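Local coordinates for hypothetical protein (Clostridium sporogenes ATCC 15579, PDB 4QRK), which is of unknown function but has been put forward as a cell adhesion protein, built as a right-handed beta-helix of the DUF2154 family, at residues 24-29 with 67-72; 167-172 with 185-190; 34-39 with 91-96. All blocks are in the same frame, centred on the assembly; numbering follows the deposited sequence. Where two conformers were deposited one is given.

Contact 1 of 3, residues 24-29 with 67-72; sequences KTKLNL and DKDGEL
L27 and L72 run alongside each other on the packed face of a parallel strand pair, where L27 CD1 meets L72 CG at 3.8 Å. L27 holds its CG anti to the backbone N (chi1 177°), which carries the CD1 branch over to its neighbour. T25 shares this face beside G70, which has no side chain, and packs on L45, I101 and T103. Beneath them the backbones alternate as donor and acceptor: K26 N reaches G70 O at 2.9 Å, L72 N reaches K26 O at 2.9 Å, and N28 N takes L72 O at 2.8 Å. This in-register parallel pairing is that of neighbouring coils in a right-handed beta-helix; strand 103-110 continues the sheet beyond 24-29, and L27 faces the interior toward L97 of the opposing sheet. The other face, carrying K24, K26, D69 and E71, is polar and looser. The extended K26 chain lies across D69, with CE 3.4 Å from D69 OD2, yet K26 NZ stays 3.9 Å from that oxygen, a long salt bridge. D69 OD1 touches aliphatic K24 CB at 3.9 Å, while the K24 chain bends at chi3 (-103°) and takes its ammonium to a salt bridge with E104. The entry to the pair is a turn, with K24 N bonded to K68 O at 3.1 Å and the K68 side chain exposed to solvent.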
# COMPACT_ATOMS: atom_id res chain seq x y z
N LYS A 24 8.56 14.73 -6.83
CA LYS A 24 8.27 13.33 -6.57
C LYS A 24 7.75 13.25 -5.11
O LYS A 24 8.15 14.04 -4.26
CB LYS A 24 9.52 12.48 -6.81
CG LYS A 24 9.33 10.98 -6.40
CD LYS A 24 10.63 10.19 -6.35
CE LYS A 24 10.80 9.29 -7.57
NZ LYS A 24 12.04 8.47 -7.49
N THR A 25 6.81 12.34 -4.86
CA THR A 25 6.33 12.06 -3.49
C THR A 25 6.94 10.75 -3.00
O THR A 25 6.88 9.72 -3.68
CB THR A 25 4.81 11.87 -3.43
OG1 THR A 25 4.15 13.08 -3.79
CG2 THR A 25 4.36 11.49 -2.04
N LYS A 26 7.52 10.79 -1.80
CA LYS A 26 7.95 9.57 -1.10
C LYS A 26 7.14 9.49 0.20
O LYS A 26 7.40 10.22 1.14
CB LYS A 26 9.44 9.60 -0.81
CG LYS A 26 10.32 9.51 -2.04
CD LYS A 26 11.79 9.19 -1.66
CE LYS A 26 12.65 8.88 -2.89
NZ LYS A 26 13.97 8.28 -2.52
N LEU A 27 6.13 8.64 0.20
CA LEU A 27 5.19 8.52 1.30
C LEU A 27 5.62 7.37 2.18
O LEU A 27 5.89 6.24 1.71
CB LEU A 27 3.77 8.30 0.77
CG LEU A 27 2.63 8.09 1.77
CD1 LEU A 27 2.47 9.30 2.60
CD2 LEU A 27 1.30 7.74 1.08
N ASN A 28 5.75 7.66 3.47
CA ASN A 28 6.19 6.65 4.41
C ASN A 28 5.18 6.60 5.54
O ASN A 28 4.97 7.59 6.23
CB ASN A 28 7.63 6.94 4.88
CG ASN A 28 8.12 5.91 5.90
OD1 ASN A 28 7.86 4.72 5.78
ND2 ASN A 28 8.84 6.37 6.92
N LEU A 29 4.51 5.46 5.68
CA LEU A 29 3.41 5.31 6.64
C LEU A 29 3.74 4.25 7.71
O LEU A 29 4.16 3.13 7.41
CB LEU A 29 2.11 4.94 5.92
CG LEU A 29 1.57 5.91 4.88
CD1 LEU A 29 0.34 5.40 4.14
CD2 LEU A 29 1.20 7.25 5.47
N ASP A 67 15.55 18.28 -2.28
CA ASP A 67 16.05 18.08 -3.63
C ASP A 67 14.95 17.50 -4.52
O ASP A 67 15.09 16.43 -5.13
CB ASP A 67 17.25 17.13 -3.58
CG ASP A 67 18.07 17.15 -4.86
OD1 ASP A 67 18.10 18.20 -5.53
OD2 ASP A 67 18.69 16.10 -5.17
N LYS A 68 13.83 18.21 -4.54
CA LYS A 68 12.70 17.91 -5.44
C LYS A 68 11.86 16.72 -4.96
O LYS A 68 10.77 16.49 -5.49
CB LYS A 68 13.17 17.74 -6.89
CG LYS A 68 13.99 18.91 -7.44
CD LYS A 68 13.12 20.12 -7.73
CE LYS A 68 13.94 21.27 -8.28
NZ LYS A 68 13.18 22.55 -8.29
N ASP A 69 12.32 16.00 -3.95
CA ASP A 69 11.57 14.86 -3.40
C ASP A 69 10.79 15.31 -2.18
O ASP A 69 11.39 15.71 -1.18
CB ASP A 69 12.50 13.73 -2.98
CG ASP A 69 13.10 12.98 -4.16
OD1 ASP A 69 12.97 13.42 -5.32
OD2 ASP A 69 13.72 11.93 -3.92
N GLY A 70 9.46 15.23 -2.24
CA GLY A 70 8.64 15.46 -1.07
C GLY A 70 8.55 14.24 -0.15
O GLY A 70 7.81 13.29 -0.42
N GLU A 71 9.30 14.29 0.95
CA GLU A 71 9.31 13.21 1.93
C GLU A 71 8.22 13.42 2.96
O GLU A 71 8.31 14.31 3.79
CB GLU A 71 10.70 13.07 2.54
CG GLU A 71 11.68 12.64 1.45
CD GLU A 71 13.02 12.16 1.94
OE1 GLU A 71 13.29 12.22 3.16
OE2 GLU A 71 13.83 11.74 1.07
N LEU A 72 7.17 12.61 2.84
CA LEU A 72 5.97 12.72 3.66
C LEU A 72 5.87 11.49 4.53
O LEU A 72 5.72 10.37 4.04
CB LEU A 72 4.72 12.86 2.80
CG LEU A 72 3.32 12.95 3.45
CD1 LEU A 72 3.22 13.91 4.60
CD2 LEU A 72 2.35 13.33 2.39

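Contact 2 of 3, residues 167-172 with 185-190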
# COMPACT_ATOMS: atom_id res chain seq x y z
N GLY A 167 2.83 -5.71 -18.92
CA GLY A 167 3.40 -6.95 -18.42
C GLY A 167 3.53 -6.96 -16.92
O GLY A 167 3.93 -5.99 -16.28
N VAL A 168 3.18 -8.11 -16.36
CA VAL A 168 3.28 -8.37 -14.94
C VAL A 168 3.97 -9.71 -14.68
O VAL A 168 3.68 -10.74 -15.33
CB VAL A 168 1.85 -8.38 -14.31
CG1 VAL A 168 1.91 -8.68 -12.86
CG2 VAL A 168 1.18 -7.05 -14.50
N LYS A 169 4.92 -9.69 -13.75
CA LYS A 169 5.52 -10.91 -13.23
C LYS A 169 5.47 -10.87 -11.73
O LYS A 169 5.89 -9.88 -11.14
CB LYS A 169 6.97 -11.03 -13.72
CG LYS A 169 7.71 -12.28 -13.28
CD LYS A 169 9.04 -12.31 -14.02
CE LYS A 169 9.90 -13.51 -13.73
NZ LYS A 169 11.01 -13.59 -14.76
N ILE A 170 4.97 -11.95 -11.13
CA ILE A 170 4.77 -12.04 -9.68
C ILE A 170 5.51 -13.24 -9.14
O ILE A 170 5.30 -14.37 -9.60
CB ILE A 170 3.30 -12.26 -9.29
CG1 ILE A 170 2.40 -11.19 -9.91
CG2 ILE A 170 3.12 -12.26 -7.73
CD1 ILE A 170 1.55 -11.71 -10.99
N LYS A 171 6.39 -13.01 -8.19
CA LYS A 171 6.94 -14.10 -7.40
C LYS A 171 6.13 -14.18 -6.12
O LYS A 171 6.12 -13.24 -5.34
CB LYS A 171 8.44 -13.90 -7.14
CG LYS A 171 9.08 -15.00 -6.30
CD LYS A 171 10.60 -14.80 -6.18
CE LYS A 171 11.30 -16.03 -5.62
NZ LYS A 171 12.78 -16.05 -5.90
N ALA A 172 5.41 -15.28 -5.93
CA ALA A 172 4.52 -15.40 -4.78
C ALA A 172 4.92 -16.60 -3.95
O ALA A 172 4.87 -17.75 -4.42
CB ALA A 172 3.08 -15.52 -5.20
N ILE A 185 -0.22 -17.20 -16.23
CA ILE A 185 0.70 -18.24 -16.68
C ILE A 185 1.55 -18.66 -15.51
O ILE A 185 2.03 -17.83 -14.76
CB ILE A 185 1.59 -17.68 -17.82
CG1 ILE A 185 0.73 -17.34 -19.03
CG2 ILE A 185 2.68 -18.66 -18.21
CD1 ILE A 185 1.33 -16.29 -19.93
N VAL A 186 1.72 -19.97 -15.33
CA VAL A 186 2.52 -20.49 -14.22
C VAL A 186 3.90 -20.81 -14.74
O VAL A 186 4.05 -21.52 -15.70
CB VAL A 186 1.86 -21.74 -13.63
CG1 VAL A 186 2.66 -22.28 -12.48
CG2 VAL A 186 0.45 -21.37 -13.15
N GLU A 187 4.90 -20.24 -14.12
CA GLU A 187 6.27 -20.48 -14.53
C GLU A 187 6.96 -21.11 -13.34
O GLU A 187 7.11 -20.50 -12.28
CB GLU A 187 6.96 -19.16 -14.90
CG GLU A 187 8.40 -19.30 -15.33
CD GLU A 187 9.17 -17.99 -15.34
OE1 GLU A 187 8.72 -17.05 -16.03
OE2 GLU A 187 10.22 -17.90 -14.64
N GLY A 188 7.38 -22.35 -13.53
CA GLY A 188 8.15 -23.05 -12.53
C GLY A 188 7.73 -22.79 -11.09
O GLY A 188 6.59 -23.04 -10.69
N GLU A 189 8.68 -22.24 -10.34
CA GLU A 189 8.59 -22.21 -8.89
C GLU A 189 8.18 -20.83 -8.36
O GLU A 189 9.00 -19.91 -8.12
CB GLU A 189 9.91 -22.68 -8.27
CG GLU A 189 10.43 -24.01 -8.84
CD GLU A 189 11.94 -24.05 -8.97
OE1 GLU A 189 12.49 -23.29 -9.80
OE2 GLU A 189 12.58 -24.85 -8.25
N ASN A 190 6.87 -20.70 -8.20
CA ASN A 190 6.30 -19.59 -7.45
C ASN A 190 6.24 -18.33 -8.31
O ASN A 190 5.98 -17.25 -7.78
CB ASN A 190 7.09 -19.33 -6.16
CG ASN A 190 7.08 -20.52 -5.23
OD1 ASN A 190 6.01 -21.01 -4.85
ND2 ASN A 190 8.27 -20.99 -4.84
O HOH W 1 9.73 -14.62 -17.04
O HOH W 2 11.75 -16.24 -13.77
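N190 brings its carbonyl to the edge of strand 167-172, and the residue it meets is A172: A172 N donates to N190 O at 2.8 Å, with an N-H...O angle of 167°. This is the one direct hydrogen bond between 167-172 and 185-190. The same oxygen also lies 3.3 Å from K171 CA, a CA-H...O contact, so a single carbonyl serves two neighbours on the strand. N190 sits at the end of a turn with positive phi (80°), and its CB packs against A172 O at 3.2 Å. Its CG stands anti to the carbonyl carbon (chi1 -61°); the amide OD1 then comes 3.5 Å from A172 O, a meeting of two acceptors and therefore no bond. The third participant, K169, works at longer range. Its fully extended chain runs out toward E187, but K169 NZ halts 4.3 Å from E187 OE1, too far for a salt bridge. One water accepts from K169 NZ at 2.8 Å and donates to E187 OE1 at 2.8 Å; a second lies between NZ and OE2, but so close to OE2 that its position is doubtful. OE1 is also paired with K193, which probably helps to hold the carboxylate in place. Strand 191-193 lies between the two segments, antiparallel to both: it pairs with 167-174 through bonds such as that of I170 with Y192, and G188, E189 and N190 form the turn leading into it from 185-187. On its other flank 167-174 lies parallel to strand 203-210, so this hairpin finishes one edge of the beta-helix sheet.

Contact 3 of 3, residues 34-39 with 91-96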
# COMPACT_ATOMS: atom_id res chain seq x y z
N GLY A 34 -5.50 -0.83 13.12
CA GLY A 34 -6.75 -0.28 12.62
C GLY A 34 -6.95 -0.44 11.12
O GLY A 34 -6.61 -1.45 10.51
N LYS A 35 -7.56 0.58 10.52
CA LYS A 35 -7.95 0.54 9.11
C LYS A 35 -7.28 1.69 8.37
O LYS A 35 -7.36 2.86 8.76
CB LYS A 35 -9.47 0.63 8.97
CG LYS A 35 -10.22 -0.57 9.58
CD LYS A 35 -11.72 -0.31 9.61
CE LYS A 35 -12.52 -1.58 9.88
NZ LYS A 35 -12.41 -2.04 11.31
N LEU A 36 -6.56 1.34 7.33
CA LEU A 36 -5.89 2.33 6.49
C LEU A 36 -6.43 2.19 5.08
O LEU A 36 -6.31 1.12 4.49
CB LEU A 36 -4.39 2.05 6.49
CG LEU A 36 -3.52 2.77 5.47
CD1 LEU A 36 -3.65 4.25 5.57
CD2 LEU A 36 -2.05 2.35 5.67
N ASN A 37 -6.94 3.29 4.52
CA ASN A 37 -7.51 3.35 3.18
C ASN A 37 -6.86 4.44 2.36
O ASN A 37 -6.76 5.59 2.78
CB ASN A 37 -9.00 3.62 3.24
CG ASN A 37 -9.76 2.58 4.01
OD1 ASN A 37 -9.62 1.34 3.81
ND2 ASN A 37 -10.59 3.05 4.91
N ILE A 38 -6.36 4.07 1.20
CA ILE A 38 -5.68 5.01 0.32
C ILE A 38 -6.27 4.95 -1.06
O ILE A 38 -6.56 3.86 -1.60
CB ILE A 38 -4.18 4.71 0.20
CG1 ILE A 38 -3.52 4.69 1.59
CG2 ILE A 38 -3.53 5.74 -0.72
CD1 ILE A 38 -2.02 4.38 1.50
N SER A 39 -6.45 6.13 -1.63
CA SER A 39 -6.93 6.27 -3.00
C SER A 39 -6.25 7.42 -3.70
O SER A 39 -5.47 8.16 -3.10
CB SER A 39 -8.43 6.55 -3.01
OG SER A 39 -8.70 7.88 -2.56
N ASN A 91 -9.38 3.43 15.01
CA ASN A 91 -8.23 4.10 14.41
C ASN A 91 -8.28 3.91 12.91
O ASN A 91 -8.02 2.82 12.37
CB ASN A 91 -6.91 3.53 14.93
CG ASN A 91 -5.74 4.43 14.58
OD1 ASN A 91 -5.72 5.60 14.96
ND2 ASN A 91 -4.76 3.90 13.86
N GLU A 92 -8.59 4.99 12.22
CA GLU A 92 -8.81 4.94 10.78
C GLU A 92 -8.12 6.12 10.09
O GLU A 92 -8.26 7.28 10.50
CB GLU A 92 -10.32 4.91 10.48
CG GLU A 92 -10.71 4.70 9.01
CD GLU A 92 -12.23 4.81 8.78
OE1 GLU A 92 -12.93 3.80 8.99
OE2 GLU A 92 -12.74 5.91 8.44
N TRP A 93 -7.38 5.80 9.02
CA TRP A 93 -6.74 6.78 8.19
C TRP A 93 -7.28 6.62 6.77
O TRP A 93 -7.20 5.55 6.13
CB TRP A 93 -5.21 6.60 8.15
CG TRP A 93 -4.46 6.81 9.44
CD1 TRP A 93 -4.97 7.05 10.69
CD2 TRP A 93 -3.04 6.73 9.58
NE1 TRP A 93 -3.93 7.15 11.60
CE2 TRP A 93 -2.75 6.93 10.95
CE3 TRP A 93 -2.00 6.52 8.67
CZ2 TRP A 93 -1.43 6.94 11.43
CZ3 TRP A 93 -0.70 6.51 9.16
CH2 TRP A 93 -0.43 6.71 10.52
N ASN A 94 -7.82 7.70 6.26
CA ASN A 94 -8.36 7.70 4.90
C ASN A 94 -7.63 8.74 4.11
O ASN A 94 -7.77 9.92 4.38
CB ASN A 94 -9.84 8.03 4.95
CG ASN A 94 -10.60 7.07 5.81
OD1 ASN A 94 -10.76 5.92 5.45
ND2 ASN A 94 -11.03 7.51 6.98
N ILE A 95 -6.81 8.29 3.17
CA ILE A 95 -5.85 9.15 2.49
C ILE A 95 -6.14 9.28 0.99
O ILE A 95 -6.35 8.26 0.32
CB ILE A 95 -4.42 8.59 2.70
CG1 ILE A 95 -4.07 8.71 4.21
CG2 ILE A 95 -3.40 9.33 1.83
CD1 ILE A 95 -2.77 8.04 4.56
N ASN A 96 -6.19 10.51 0.48
CA ASN A 96 -6.31 10.75 -0.96
C ASN A 96 -4.98 11.28 -1.47
O ASN A 96 -4.42 12.24 -0.89
CB ASN A 96 -7.41 11.77 -1.38
CG ASN A 96 -8.81 11.45 -0.90
OD1 ASN A 96 -9.57 12.38 -0.56
ND2 ASN A 96 -9.20 10.19 -0.89
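N37 and N94 stand side by side, in register, on the outer face of two parallel strands, and their carboxamides join: N37 ND2 donates to N94 OD1 at 2.9 Å, almost straight at 175°. Both hold CG anti to the carbonyl carbon, a shared torsion that brings N94 OD1 in front of N37 ND2; their planes differ by only 22°, and the acceptor lies in the plane of the N37 amide. Within its own strand N94 ND2 gives a hydrogen to E92 OE2 at 2.8 Å, on the anti side of the carboxylate, in one of two E92 conformers. Further along, N96 ND2 donates to S39 OG at 2.9 Å, a distinctly bent bond with the oxygen tilted out of the amide plane. The S39 hydroxyl gets there with chi1 at 72°, wedged between backbone N and carbonyl carbon. On the inner face the matches are apolar. L36 swings its CD1 across to the CB of W93, 3.8 Å away, and the same methyl meets I95 CD1 at 4.0 Å. I38 and I95 share one rotamer, with CG1 of I38 beside CB of I95 at 4.2 Å. The W93 indole, met obliquely by L36 CD1, reaches on to edge-to-face contacts with F31 and F50. The two strands are neighbouring rungs of the beta-helix, with strand 113-117 continuing the sheet on the other side of 35-42, and G34, at positive phi, marks the corner where the chain enters its rung. Polar side chains thus meet on the face of N37 and N94, apolar ones on the face of L36 and I95. To the backbone ladder, including N37 N to W93 O at 2.8 Å, the N37-N94 amide bond adds a side-chain link on the polar face.

From the N terminus the chain lays down strand 24-32, turns the corner at G34 and lays down 35-42 in the facing sheet. It later returns with 67-72, which closes contact 1, and then with 91-96, which closes contact 3. The two loops therefore cross, and one passage of chain is paired with a later one on both faces of the helix. They meet in the interior, where L29 packs on L36, I38, W93 and I95. Contact 2 opens only after both have closed and spans a short local loop. Its centre is about 31 Å from that of contact 1, toward the other end of the same sheet, and about 30 Å from that of contact 3.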